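Local coordinates for DUF1573 domain-containing protein (Porphyromonas gingivalis, PDB 2QSV) that is of unknown function, though its family is tentatively assigned cysteine-type peptidase activity, and is represented here by a C-terminal part that ends in an Ig-like domain, at residues Ala114-Leu126 with Ala138-Leu152. Residues are numbered along the deposited sequence; the frame is centred on the assembly and turned at random. Where two conformers were deposited one is given.
Sequences AAQTGVMELSTYL and AAIEIRNVGAGPLRL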
loop_
_atom_site.group_PDB
_atom_site.type_symbol
_atom_site.label_atom_id
_atom_site.label_comp_id
_atom_site.label_asym_id
_atom_site.label_seq_id
_atom_site.Cartn_x
_atom_site.Cartn_y
_atom_site.Cartn_z
ATOM N N ALA A 114 0.649 25.513 -11.318
ATOM C CA ALA A 114 0.082 24.802 -12.470
ATOM C C ALA A 114 1.128 24.367 -13.498
ATOM O O ALA A 114 0.987 23.310 -14.116
ATOM C CB ALA A 114 -1.055 25.637 -13.129
ATOM N N ALA A 115 2.214 25.129 -13.646
ATOM C CA ALA A 115 3.258 24.765 -14.626
ATOM C C ALA A 115 4.097 23.641 -14.084
ATOM O O ALA A 115 4.879 23.018 -14.792
ATOM C CB ALA A 115 4.150 25.999 -14.957
ATOM N N GLN A 116 3.946 23.353 -12.807
ATOM C CA GLN A 116 4.646 22.200 -12.246
ATOM C C GLN A 116 3.793 20.925 -12.055
ATOM O O GLN A 116 4.303 19.940 -11.555
ATOM C CB GLN A 116 5.255 22.567 -10.890
ATOM C CG GLN A 116 6.159 23.814 -10.881
ATOM C CD GLN A 116 6.468 24.212 -9.454
ATOM O OE1 GLN A 116 5.697 24.897 -8.803
ATOM N NE2 GLN A 116 7.586 23.744 -8.957
ATOM N N THR A 117 2.518 20.941 -12.401
ATOM C CA THR A 117 1.657 19.781 -12.097
ATOM C C THR A 117 0.994 19.311 -13.348
ATOM O O THR A 117 0.878 20.079 -14.287
ATOM C CB THR A 117 0.597 20.077 -10.995
ATOM O OG1 THR A 117 -0.213 21.198 -11.393
ATOM C CG2 THR A 117 1.255 20.380 -9.646
ATOM N N GLY A 118 0.582 18.042 -13.369
ATOM C CA GLY A 118 -0.132 17.463 -14.489
ATOM C C GLY A 118 -1.627 17.258 -14.192
ATOM O O GLY A 118 -2.097 17.549 -13.080
ATOM N N VAL A 119 -2.378 16.854 -15.203
ATOM C CA VAL A 119 -3.793 16.480 -15.045
ATOM C C VAL A 119 -3.906 15.160 -15.789
ATOM O O VAL A 119 -3.686 15.096 -17.021
ATOM C CB VAL A 119 -4.823 17.529 -15.589
ATOM C CG1 VAL A 119 -6.323 17.007 -15.333
ATOM C CG2 VAL A 119 -4.691 18.907 -14.935
HETATM N N MSE A 120 -4.229 14.096 -15.060
HETATM C CA MSE A 120 -4.267 12.744 -15.625
HETATM C C MSE A 120 -5.645 12.406 -16.190
HETATM O O MSE A 120 -6.672 12.528 -15.478
HETATM C CB MSE A 120 -3.813 11.698 -14.569
HETATM C CG MSE A 120 -3.656 10.234 -15.152
HETATM SE SE MSE A 120 -2.443 9.186 -14.110
HETATM C CE MSE A 120 -3.790 8.905 -12.637
ATOM N N GLU A 121 -5.668 11.959 -17.441
ATOM C CA GLU A 121 -6.863 11.407 -18.021
ATOM C C GLU A 121 -6.602 9.953 -18.431
ATOM O O GLU A 121 -5.614 9.655 -19.109
ATOM C CB GLU A 121 -7.286 12.282 -19.197
ATOM C CG GLU A 121 -8.430 11.759 -19.986
ATOM C CD GLU A 121 -8.687 12.593 -21.223
ATOM O OE1 GLU A 121 -8.894 13.828 -21.067
ATOM O OE2 GLU A 121 -8.705 12.010 -22.336
ATOM N N LEU A 122 -7.479 9.039 -17.984
ATOM C CA LEU A 122 -7.401 7.607 -18.353
ATOM C C LEU A 122 -8.737 6.893 -18.072
ATOM O O LEU A 122 -9.608 7.399 -17.355
ATOM C CB LEU A 122 -6.281 6.817 -17.610
ATOM C CG LEU A 122 -5.938 6.967 -16.096
ATOM C CD1 LEU A 122 -7.003 7.601 -15.186
ATOM C CD2 LEU A 122 -5.314 5.798 -15.461
ATOM N N SER A 123 -8.812 5.685 -18.586
ATOM C CA SER A 123 -9.875 4.777 -18.262
ATOM C C SER A 123 -9.648 4.200 -16.865
ATOM O O SER A 123 -8.558 3.739 -16.509
ATOM C CB SER A 123 -9.897 3.687 -19.333
ATOM O OG SER A 123 -10.684 2.606 -18.841
ATOM N N THR A 124 -10.671 4.286 -16.034
ATOM C CA THR A 124 -10.547 3.785 -14.655
ATOM C C THR A 124 -11.359 2.503 -14.368
ATOM O O THR A 124 -11.528 2.105 -13.224
ATOM C CB THR A 124 -10.813 4.883 -13.623
ATOM O OG1 THR A 124 -12.054 5.520 -13.925
ATOM C CG2 THR A 124 -9.653 5.933 -13.637
ATOM N N TYR A 125 -11.837 1.871 -15.428
ATOM C CA TYR A 125 -12.629 0.667 -15.327
ATOM C C TYR A 125 -12.260 -0.205 -16.502
ATOM O O TYR A 125 -12.471 0.167 -17.650
ATOM C CB TYR A 125 -14.122 1.009 -15.340
ATOM C CG TYR A 125 -15.035 -0.215 -15.122
ATOM C CD1 TYR A 125 -15.402 -0.626 -13.845
ATOM C CD2 TYR A 125 -15.527 -0.945 -16.208
ATOM C CE1 TYR A 125 -16.264 -1.745 -13.643
ATOM C CE2 TYR A 125 -16.377 -2.064 -16.024
ATOM C CZ TYR A 125 -16.736 -2.452 -14.740
ATOM O OH TYR A 125 -17.580 -3.553 -14.565
ATOM N N LEU A 126 -11.679 -1.354 -16.230
ATOM C CA LEU A 126 -11.320 -2.264 -17.286
ATOM C C LEU A 126 -11.881 -3.667 -16.984
ATOM O O LEU A 126 -11.440 -4.331 -16.042
ATOM C CB LEU A 126 -9.775 -2.337 -17.447
ATOM C CG LEU A 126 -9.239 -3.420 -18.412
ATOM C CD1 LEU A 126 -9.673 -3.181 -19.866
ATOM C CD2 LEU A 126 -7.699 -3.528 -18.359
ATOM N N ALA A 138 -3.255 -6.178 -21.364
ATOM C CA ALA A 138 -4.053 -5.057 -21.823
ATOM C C ALA A 138 -3.202 -3.797 -21.662
ATOM O O ALA A 138 -2.139 -3.818 -21.039
ATOM C CB ALA A 138 -5.371 -4.946 -21.022
ATOM N N ALA A 139 -3.663 -2.690 -22.210
ATOM C CA ALA A 139 -2.912 -1.442 -22.088
ATOM C C ALA A 139 -3.898 -0.313 -21.897
ATOM O O ALA A 139 -4.866 -0.238 -22.596
ATOM C CB ALA A 139 -2.068 -1.225 -23.324
ATOM N N ILE A 140 -3.687 0.529 -20.908
ATOM C CA ILE A 140 -4.521 1.691 -20.748
ATOM C C ILE A 140 -3.661 2.898 -21.071
ATOM O O ILE A 140 -2.561 3.029 -20.546
ATOM C CB ILE A 140 -5.104 1.771 -19.310
ATOM C CG1 ILE A 140 -6.299 0.785 -19.171
ATOM C CG2 ILE A 140 -5.562 3.181 -18.924
ATOM C CD1 ILE A 140 -6.815 0.673 -17.758
ATOM N N GLU A 141 -4.171 3.778 -21.924
ATOM C CA GLU A 141 -3.468 4.998 -22.249
ATOM C C GLU A 141 -3.664 6.038 -21.168
ATOM O O GLU A 141 -4.794 6.383 -20.764
ATOM C CB GLU A 141 -3.916 5.536 -23.629
ATOM C CG GLU A 141 -3.165 6.833 -23.993
ATOM C CD GLU A 141 -3.437 7.346 -25.414
ATOM O OE1 GLU A 141 -4.557 7.277 -25.905
ATOM O OE2 GLU A 141 -2.520 7.887 -26.022
ATOM N N ILE A 142 -2.557 6.523 -20.661
ATOM C CA ILE A 142 -2.606 7.546 -19.683
ATOM C C ILE A 142 -2.216 8.868 -20.328
ATOM O O ILE A 142 -1.115 9.002 -20.829
ATOM C CB ILE A 142 -1.656 7.245 -18.515
ATOM C CG1 ILE A 142 -2.120 5.984 -17.729
ATOM C CG2 ILE A 142 -1.513 8.510 -17.644
ATOM C CD1 ILE A 142 -1.138 5.625 -16.557
ATOM N N ARG A 143 -3.079 9.857 -20.177
ATOM C CA ARG A 143 -2.923 11.077 -20.883
ATOM C C ARG A 143 -2.659 12.220 -19.902
ATOM O O ARG A 143 -3.300 12.292 -18.839
ATOM C CB ARG A 143 -4.216 11.312 -21.626
ATOM C CG ARG A 143 -4.042 12.034 -22.883
ATOM C CD ARG A 143 -5.356 12.210 -23.585
ATOM N NE ARG A 143 -5.439 13.590 -24.039
ATOM C CZ ARG A 143 -6.451 14.111 -24.725
ATOM N NH1 ARG A 143 -7.503 13.353 -25.026
ATOM N NH2 ARG A 143 -6.436 15.407 -25.059
ATOM N N ASN A 144 -1.722 13.107 -20.252
ATOM C CA ASN A 144 -1.557 14.369 -19.518
ATOM C C ASN A 144 -2.233 15.519 -20.227
ATOM O O ASN A 144 -1.862 15.917 -21.383
ATOM C CB ASN A 144 -0.044 14.668 -19.215
ATOM C CG ASN A 144 0.159 16.005 -18.487
ATOM O OD1 ASN A 144 -0.750 16.501 -17.823
ATOM N ND2 ASN A 144 1.362 16.566 -18.568
ATOM N N VAL A 145 -3.240 16.100 -19.561
ATOM C CA VAL A 145 -3.945 17.223 -20.130
ATOM C C VAL A 145 -3.641 18.458 -19.326
ATOM O O VAL A 145 -4.266 19.460 -19.527
ATOM C CB VAL A 145 -5.494 16.998 -20.367
ATOM C CG1 VAL A 145 -5.732 15.853 -21.330
ATOM C CG2 VAL A 145 -6.261 16.793 -19.019
ATOM N N GLY A 146 -2.684 18.391 -18.414
ATOM C CA GLY A 146 -2.351 19.555 -17.608
ATOM C C GLY A 146 -1.400 20.528 -18.351
ATOM O O GLY A 146 -1.137 20.375 -19.563
ATOM N N ALA A 147 -0.891 21.493 -17.603
ATOM C CA ALA A 147 0.017 22.546 -18.107
ATOM C C ALA A 147 1.477 22.230 -17.778
ATOM O O ALA A 147 2.357 22.781 -18.373
ATOM C CB ALA A 147 -0.392 23.936 -17.542
ATOM N N GLY A 148 1.695 21.332 -16.821
ATOM C CA GLY A 148 2.988 20.876 -16.397
ATOM C C GLY A 148 3.153 19.381 -16.678
ATOM O O GLY A 148 2.211 18.708 -17.143
ATOM N N PRO A 149 4.359 18.849 -16.400
ATOM C CA PRO A 149 4.631 17.423 -16.603
ATOM C C PRO A 149 3.841 16.608 -15.551
ATOM O O PRO A 149 3.801 16.961 -14.365
ATOM C CB PRO A 149 6.153 17.290 -16.354
ATOM C CG PRO A 149 6.547 18.495 -15.596
ATOM C CD PRO A 149 5.509 19.570 -15.801
ATOM N N LEU A 150 3.199 15.555 -16.024
ATOM C CA LEU A 150 2.513 14.599 -15.168
ATOM C C LEU A 150 3.524 13.570 -14.736
ATOM O O LEU A 150 4.174 12.940 -15.597
ATOM C CB LEU A 150 1.384 13.933 -15.940
ATOM C CG LEU A 150 0.586 12.797 -15.244
ATOM C CD1 LEU A 150 -0.227 13.336 -14.044
ATOM C CD2 LEU A 150 -0.349 12.108 -16.296
ATOM N N ARG A 151 3.696 13.422 -13.419
ATOM C CA ARG A 151 4.613 12.467 -12.845
ATOM C C ARG A 151 3.881 11.322 -12.151
ATOM O O ARG A 151 2.956 11.584 -11.373
ATOM C CB ARG A 151 5.487 13.183 -11.815
ATOM C CG ARG A 151 6.369 14.288 -12.439
ATOM C CD ARG A 151 7.144 15.038 -11.340
ATOM N NE ARG A 151 7.620 16.314 -11.865
ATOM C CZ ARG A 151 8.603 16.429 -12.759
ATOM N NH1 ARG A 151 9.214 15.345 -13.229
ATOM N NH2 ARG A 151 8.976 17.625 -13.202
ATOM N N LEU A 152 4.281 10.091 -12.442
ATOM C CA LEU A 152 3.667 8.911 -11.854
ATOM C C LEU A 152 4.615 8.459 -10.774
ATOM O O LEU A 152 5.626 7.815 -11.066
ATOM C CB LEU A 152 3.438 7.797 -12.892
ATOM C CG LEU A 152 2.716 8.120 -14.185
ATOM C CD1 LEU A 152 2.493 6.861 -15.058
ATOM C CD2 LEU A 152 1.404 8.904 -13.999
HETATM O O HOH W 1 -1.414 22.023 -14.778
HETATM O O HOH W 2 6.570 18.851 -11.971
HETATM O O HOH W 3 -6.558 8.628 -21.792
HETATM O O HOH W 4 -7.352 5.474 -21.039
#
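Asn144 OD1 takes two backbone N-H groups from opposite faces of its amide plane: Val119 N across the contact, 3.1 Å from OD1 and nearly straight at 168°, and Gly146 N at 2.8 Å from OD1, the latter closing an Asx turn. With CG anti to the backbone N (chi1 178°), the amide lies inside the 144-148 turn, where ND2 donates to Gly148 O and also to Ile171 O; four bonds thus fix its rotation. Beyond it Val145 N gives its hydrogen to Val119 O, and Glu121 and Arg143 form an antiparallel hydrogen-bonded pair. Their side chains run alongside each other on the exposed face and form a salt bridge, Glu121 OE2 to Arg143 NH1, doubtful in detail because each was modelled in two conformers. On the inner face selenomethionine Met120 lays CG and SE against Ile142 CG2, each 3.7 Å away, while SE also touches Leu152 CD2. Past Leu122 the pairing opens: a water links Ser123 N to Glu141 O, and Leu126 goes on to pair with strand 211-219. This switch of the first strand from one sheet to the other, closing over a shared apolar core, is characteristic of the Ig-like beta-sandwich.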